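PDB 4CCV: histidine-rich glycoprotein, which binds heparan sulfate, heme, plasminogen, thrombospondin and divalent metal ions in plasma and is implicated in regulating coagulation, fibrinolysis and angiogenesis, its second cystatin domain being the piece crystallised here. Local coordinates for residues A[13-18]-A[38-43]; A[53-58]-A[76-81]. All blocks are in the same frame, centred on the assembly; numbering follows the deposited sequence.

Both contacts belong to the second cystatin domain, where one helix, 15-27, packs on an antiparallel sheet. Interaction 1 sets the start of that helix against strand 35-47; interaction 2 pairs the next two strands, 51-62 and 73-84. Their centres lie about 8 Å apart, and strands 35-47 and 51-62, neighbours in the sheet, join them. On the helix side, Phe14 CE1 comes within 3.6 Å of Tyr54 CD2. On the other side, Arg42 NH2 makes a 2.9 Å salt bridge to Asp57 OD2, the carboxylate that Arg78 also holds. Glutathione lies toward one end of interaction 1, its nearest atom about 4 Å from the Asp38 side chain, and its pocket includes Arg36, Arg61, Cys63 and Ser66.

Interaction 1: A[13-18]-A[38-43]; sequences PFRKSA and DRVERV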
loop_
_atom_site.group_PDB
_atom_site.type_symbol
_atom_site.label_atom_id
_atom_site.label_comp_id
_atom_site.label_asym_id
_atom_site.label_seq_id
_atom_site.Cartn_x
_atom_site.Cartn_y
_atom_site.Cartn_z
ATOM N N PRO A 13 2.019 -10.469 -8.497
ATOM C CA PRO A 13 3.464 -10.234 -8.389
ATOM C C PRO A 13 3.889 -8.951 -7.623
ATOM O O PRO A 13 5.086 -8.774 -7.351
ATOM C CB PRO A 13 3.911 -10.175 -9.854
ATOM C CG PRO A 13 2.842 -10.887 -10.620
ATOM C CD PRO A 13 1.590 -10.455 -9.896
ATOM N N PHE A 14 2.920 -8.087 -7.262
ATOM C CA PHE A 14 3.210 -6.858 -6.530
ATOM C C PHE A 14 2.954 -7.050 -5.049
ATOM O O PHE A 14 3.183 -6.141 -4.271
ATOM C CB PHE A 14 2.424 -5.705 -7.132
ATOM C CG PHE A 14 2.951 -5.315 -8.475
ATOM C CD1 PHE A 14 3.999 -4.416 -8.582
ATOM C CD2 PHE A 14 2.484 -5.932 -9.609
ATOM C CE1 PHE A 14 4.508 -4.076 -9.834
ATOM C CE2 PHE A 14 3.019 -5.645 -10.857
ATOM C CZ PHE A 14 4.037 -4.716 -10.971
ATOM N N ARG A 15 2.538 -8.249 -4.651
ATOM C CA ARG A 15 2.210 -8.469 -3.260
ATOM C C ARG A 15 3.404 -8.324 -2.350
ATOM O O ARG A 15 3.326 -7.686 -1.313
ATOM C CB ARG A 15 1.531 -9.833 -2.992
ATOM C CG ARG A 15 0.930 -9.776 -1.593
ATOM C CD ARG A 15 0.083 -10.997 -1.227
ATOM N NE ARG A 15 -0.428 -10.749 0.122
ATOM C CZ ARG A 15 -1.646 -10.304 0.410
ATOM N NH1 ARG A 15 -2.556 -10.109 -0.545
ATOM N NH2 ARG A 15 -1.956 -10.095 1.682
ATOM N N LYS A 16 4.536 -8.862 -2.768
ATOM C CA LYS A 16 5.738 -8.769 -1.972
ATOM C C LYS A 16 6.215 -7.310 -1.847
ATOM O O LYS A 16 6.786 -6.894 -0.806
ATOM C CB LYS A 16 6.787 -9.666 -2.631
ATOM C CG LYS A 16 8.203 -9.478 -2.154
ATOM C CD LYS A 16 9.231 -10.188 -3.075
ATOM C CE LYS A 16 9.307 -9.559 -4.499
ATOM N NZ LYS A 16 9.638 -8.084 -4.585
ATOM N N SER A 17 6.011 -6.557 -2.925
ATOM C CA SER A 17 6.370 -5.156 -2.942
ATOM C C SER A 17 5.514 -4.403 -1.882
ATOM O O SER A 17 6.000 -3.469 -1.199
ATOM C CB SER A 17 6.209 -4.580 -4.354
ATOM O OG SER A 17 7.150 -5.127 -5.320
ATOM N N ALA A 18 4.235 -4.747 -1.820
ATOM C CA ALA A 18 3.322 -4.123 -0.826
ATOM C C ALA A 18 3.744 -4.498 0.566
ATOM O O ALA A 18 3.786 -3.647 1.423
ATOM C CB ALA A 18 1.834 -4.530 -1.048
ATOM N N ASP A 38 -3.754 -6.431 3.374
ATOM C CA ASP A 38 -4.981 -7.184 3.162
ATOM C C ASP A 38 -4.911 -7.653 1.676
ATOM O O ASP A 38 -4.552 -8.821 1.436
ATOM C CB ASP A 38 -6.219 -6.345 3.498
ATOM C CG ASP A 38 -7.494 -7.189 3.567
ATOM O OD1 ASP A 38 -7.463 -8.359 3.090
ATOM O OD2 ASP A 38 -8.523 -6.680 4.090
ATOM N N ARG A 39 -5.233 -6.786 0.707
ATOM C CA ARG A 39 -5.255 -7.163 -0.731
ATOM C C ARG A 39 -4.508 -6.079 -1.498
ATOM O O ARG A 39 -4.614 -4.885 -1.135
ATOM C CB ARG A 39 -6.659 -7.167 -1.331
ATOM C CG ARG A 39 -7.592 -8.213 -0.785
ATOM C CD ARG A 39 -8.973 -8.216 -1.416
ATOM N NE ARG A 39 -9.806 -9.128 -0.596
ATOM C CZ ARG A 39 -10.831 -8.754 0.204
ATOM N NH1 ARG A 39 -11.262 -7.499 0.247
ATOM N NH2 ARG A 39 -11.496 -9.658 0.926
ATOM N N VAL A 40 -3.801 -6.468 -2.558
ATOM C CA VAL A 40 -3.340 -5.518 -3.562
ATOM C C VAL A 40 -4.545 -5.159 -4.400
ATOM O O VAL A 40 -5.180 -6.064 -4.940
ATOM C CB VAL A 40 -2.199 -6.121 -4.425
ATOM C CG1 VAL A 40 -1.740 -5.121 -5.471
ATOM C CG2 VAL A 40 -1.011 -6.433 -3.552
ATOM N N GLU A 41 -4.904 -3.874 -4.466
ATOM C CA GLU A 41 -6.152 -3.436 -5.092
ATOM C C GLU A 41 -6.029 -2.985 -6.549
ATOM O O GLU A 41 -6.947 -3.197 -7.338
ATOM C CB GLU A 41 -6.747 -2.266 -4.267
ATOM C CG GLU A 41 -6.831 -2.564 -2.767
ATOM C CD GLU A 41 -8.140 -3.181 -2.336
ATOM O OE1 GLU A 41 -9.085 -3.035 -3.117
ATOM O OE2 GLU A 41 -8.255 -3.748 -1.209
ATOM N N ARG A 42 -4.882 -2.429 -6.911
ATOM C CA ARG A 42 -4.660 -1.807 -8.206
ATOM C C ARG A 42 -3.173 -1.521 -8.383
ATOM O O ARG A 42 -2.474 -1.163 -7.432
ATOM C CB ARG A 42 -5.496 -0.496 -8.276
ATOM C CG ARG A 42 -5.339 0.215 -9.604
ATOM C CD ARG A 42 -6.273 1.390 -9.755
ATOM N NE ARG A 42 -5.980 2.417 -8.772
ATOM C CZ ARG A 42 -6.531 3.612 -8.746
ATOM N NH1 ARG A 42 -7.445 3.974 -9.636
ATOM N NH2 ARG A 42 -6.144 4.446 -7.793
ATOM N N VAL A 43 -2.665 -1.669 -9.597
ATOM C CA VAL A 43 -1.291 -1.308 -9.894
ATOM C C VAL A 43 -1.291 -0.516 -11.194
ATOM O O VAL A 43 -1.815 -0.963 -12.239
ATOM C CB VAL A 43 -0.391 -2.521 -10.088
ATOM C CG1 VAL A 43 1.032 -2.135 -10.526
ATOM C CG2 VAL A 43 -0.384 -3.430 -8.845
#
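The backbone oxygen of Asp38 is gripped by both terminal nitrogens of Arg15: NH2 stands 2.9 Å from Asp38 O and NH1 3.1 Å from the same Asp38 O. The oxygen lies at the guanidinium edge, close to its plane, while both nitrogens come from one face of the peptide carbonyl. Arg15 gets there by an extended chain, with CG anti to the backbone N (chi1 -166°), which carries the guanidinium to the Asp38 carbonyl. The carboxylate of Asp38 turns elsewhere and pairs with Arg61.

Further along the strand, the contact is apolar. Val40 pushes CG2 at the helix backbone, 3.8 Å from Arg15 CA, and the same methyl touches Ala18 CB. Val43 uses both branches on Phe14: CG1 sits over the middle of the ring, 3.9 Å from its centroid in a CH-pi contact, and CG2 reaches the ring's root at CG. Between the two valines, Glu41 and Arg42 both face Asp57 in a classic beta bulge.

Thr11 packs on both valines, Phe14 also meets Val56, and Ala18 rests on Phe58, so Phe14 and the start of helix 15-27 pack on strands 35-47 and 51-62.

Interaction 2: A[53-58]-A[76-81]; sequences NYYVDF and FCRADL
Arg78 bends its chain to lie alongside Asp57, and the two flat ends meet almost coplanar, their planes 7° apart. Arg78 NE is 2.7 Å from Asp57 OD1 and Arg78 NH2 2.9 Å from Asp57 OD2, each on a syn lone pair, so two nearly straight bonds fix the rotation of both groups. Tyr55 flanks this bridge, its CB over one face of the guanidinium. Its ring runs beside Asp80, with Tyr55 CE1 3.4 Å from Asp80 CG. Coming from a different side than the ring, Asn53 ND2 reaches Asp80 OD1 at 2.7 Å, the oxygen near the amide plane.

Tyr55, Asp57, Arg78 and Asp80 stand on one face of the antiparallel hairpin formed by strands 51-62 and 73-84 in the cystatin sheet. Three hydrogen-bonded pairs, Tyr54 with Leu81, Val56 with Ala79 and Phe58 with Cys77, hold the backbones together, and their side chains point to the other face, where helix 15-27 packs on Phe58, Ala79 and Leu81.

There the bulk is uneven. Phe58 places CG between its backbone N and carbonyl carbon (chi1 64°), which swings the ring across to the neighbouring strand; Cys77 CB sits over its face, 3.4 Å from Phe58 CZ, and the sulfur follows obliquely before joining Cys100 in a disulfide. Ala79, with its single methyl, lets the ring lie close beside it: Ala79 CB is at the ring edge, 4.1 Å from Phe58 CE1, and Ala21 of the helix packs onto Ala79. Farther along, Leu81 CD1 nestles 3.6 Å from Val56 CG2, with Ser17 against the leucine.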
loop_
_atom_site.group_PDB
_atom_site.type_symbol
_atom_site.label_atom_id
_atom_site.label_comp_id
_atom_site.label_asym_id
_atom_site.label_seq_id
_atom_site.Cartn_x
_atom_site.Cartn_y
_atom_site.Cartn_z
ATOM N N ASN A 53 7.780 4.067 -12.995
ATOM C CA ASN A 53 7.129 4.063 -11.686
ATOM C C ASN A 53 5.948 3.120 -11.650
ATOM O O ASN A 53 5.118 3.114 -12.566
ATOM C CB ASN A 53 6.727 5.500 -11.324
ATOM C CG ASN A 53 7.920 6.370 -11.010
ATOM O OD1 ASN A 53 8.552 6.999 -11.878
ATOM N ND2 ASN A 53 8.247 6.416 -9.781
ATOM N N TYR A 54 5.847 2.312 -10.597
ATOM C CA TYR A 54 4.642 1.492 -10.338
ATOM C C TYR A 54 4.019 2.000 -9.083
ATOM O O TYR A 54 4.715 2.176 -8.096
ATOM C CB TYR A 54 4.962 -0.006 -10.134
ATOM C CG TYR A 54 5.471 -0.685 -11.367
ATOM C CD1 TYR A 54 6.810 -0.601 -11.698
ATOM C CD2 TYR A 54 4.620 -1.368 -12.224
ATOM C CE1 TYR A 54 7.306 -1.199 -12.846
ATOM C CE2 TYR A 54 5.092 -1.961 -13.390
ATOM C CZ TYR A 54 6.453 -1.893 -13.681
ATOM O OH TYR A 54 6.985 -2.434 -14.814
ATOM N N TYR A 55 2.715 2.242 -9.133
ATOM C CA TYR A 55 1.948 2.747 -8.002
ATOM C C TYR A 55 1.085 1.594 -7.559
ATOM O O TYR A 55 0.196 1.121 -8.298
ATOM C CB TYR A 55 1.133 4.005 -8.364
ATOM C CG TYR A 55 2.064 5.148 -8.782
ATOM C CD1 TYR A 55 2.620 6.011 -7.841
ATOM C CD2 TYR A 55 2.388 5.361 -10.109
ATOM C CE1 TYR A 55 3.469 7.057 -8.236
ATOM C CE2 TYR A 55 3.256 6.388 -10.502
ATOM C CZ TYR A 55 3.768 7.249 -9.563
ATOM O OH TYR A 55 4.671 8.259 -9.943
ATOM N N VAL A 56 1.466 1.030 -6.419
ATOM C CA VAL A 56 0.843 -0.180 -5.925
ATOM C C VAL A 56 -0.117 0.271 -4.854
ATOM O O VAL A 56 0.354 0.738 -3.827
ATOM C CB VAL A 56 1.863 -1.127 -5.308
ATOM C CG1 VAL A 56 1.175 -2.385 -4.777
ATOM C CG2 VAL A 56 2.889 -1.526 -6.354
ATOM N N ASP A 57 -1.430 0.107 -5.086
ATOM C CA ASP A 57 -2.501 0.556 -4.172
ATOM C C ASP A 57 -2.970 -0.690 -3.455
ATOM O O ASP A 57 -3.321 -1.662 -4.105
ATOM C CB ASP A 57 -3.714 1.163 -4.901
ATOM C CG ASP A 57 -3.383 2.457 -5.657
ATOM O OD1 ASP A 57 -2.421 3.078 -5.231
ATOM O OD2 ASP A 57 -4.027 2.833 -6.664
ATOM N N PHE A 58 -2.917 -0.657 -2.137
ATOM C CA PHE A 58 -3.180 -1.839 -1.319
ATOM C C PHE A 58 -3.954 -1.525 -0.056
ATOM O O PHE A 58 -3.893 -0.388 0.445
ATOM C CB PHE A 58 -1.900 -2.689 -1.063
ATOM C CG PHE A 58 -0.828 -2.029 -0.287
ATOM C CD1 PHE A 58 0.118 -1.235 -0.920
ATOM C CD2 PHE A 58 -0.702 -2.235 1.068
ATOM C CE1 PHE A 58 1.162 -0.684 -0.208
ATOM C CE2 PHE A 58 0.316 -1.655 1.796
ATOM C CZ PHE A 58 1.284 -0.908 1.136
ATOM N N PHE A 76 -5.884 2.327 3.512
ATOM C CA PHE A 76 -5.407 2.205 2.146
ATOM C C PHE A 76 -3.997 2.792 2.126
ATOM O O PHE A 76 -3.782 3.834 2.754
ATOM C CB PHE A 76 -6.336 3.029 1.202
ATOM C CG PHE A 76 -7.568 2.322 0.722
ATOM C CD1 PHE A 76 -7.508 1.048 0.188
ATOM C CD2 PHE A 76 -8.826 2.962 0.759
ATOM C CE1 PHE A 76 -8.629 0.415 -0.264
ATOM C CE2 PHE A 76 -9.952 2.323 0.262
ATOM C CZ PHE A 76 -9.865 1.028 -0.217
ATOM N N CYS A 77 -3.069 2.165 1.372
ATOM C CA CYS A 77 -1.744 2.673 1.138
ATOM C C CYS A 77 -1.482 2.727 -0.353
ATOM O O CYS A 77 -2.051 1.961 -1.143
ATOM C CB CYS A 77 -0.650 1.831 1.797
ATOM S SG CYS A 77 -0.834 1.563 3.574
ATOM N N ARG A 78 -0.610 3.661 -0.729
ATOM C CA ARG A 78 -0.029 3.674 -2.056
ATOM C C ARG A 78 1.480 3.670 -1.878
ATOM O O ARG A 78 2.008 4.509 -1.168
ATOM C CB ARG A 78 -0.442 4.924 -2.865
ATOM C CG ARG A 78 0.347 5.061 -4.163
ATOM C CD ARG A 78 -0.198 6.078 -5.156
ATOM N NE ARG A 78 -1.353 5.499 -5.831
ATOM C CZ ARG A 78 -2.011 6.080 -6.830
ATOM N NH1 ARG A 78 -1.683 7.297 -7.249
ATOM N NH2 ARG A 78 -3.055 5.470 -7.383
ATOM N N ALA A 79 2.142 2.739 -2.556
ATOM C CA ALA A 79 3.577 2.691 -2.666
ATOM C C ALA A 79 3.982 3.045 -4.077
ATOM O O ALA A 79 3.596 2.401 -5.057
ATOM C CB ALA A 79 4.123 1.313 -2.291
ATOM N N ASP A 80 4.858 4.013 -4.170
ATOM C CA ASP A 80 5.385 4.428 -5.448
ATOM C C ASP A 80 6.739 3.761 -5.581
ATOM O O ASP A 80 7.686 4.190 -4.913
ATOM C CB ASP A 80 5.533 5.940 -5.515
ATOM C CG ASP A 80 6.407 6.405 -6.713
ATOM O OD1 ASP A 80 6.769 5.599 -7.634
ATOM O OD2 ASP A 80 6.772 7.591 -6.707
ATOM N N LEU A 81 6.871 2.781 -6.464
ATOM C CA LEU A 81 8.184 2.121 -6.679
ATOM C C LEU A 81 8.814 2.655 -7.974
ATOM O O LEU A 81 8.214 2.603 -9.054
ATOM C CB LEU A 81 8.029 0.612 -6.809
ATOM C CG LEU A 81 7.051 -0.029 -5.797
ATOM C CD1 LEU A 81 6.512 -1.395 -6.257
ATOM C CD2 LEU A 81 7.723 -0.181 -4.486
#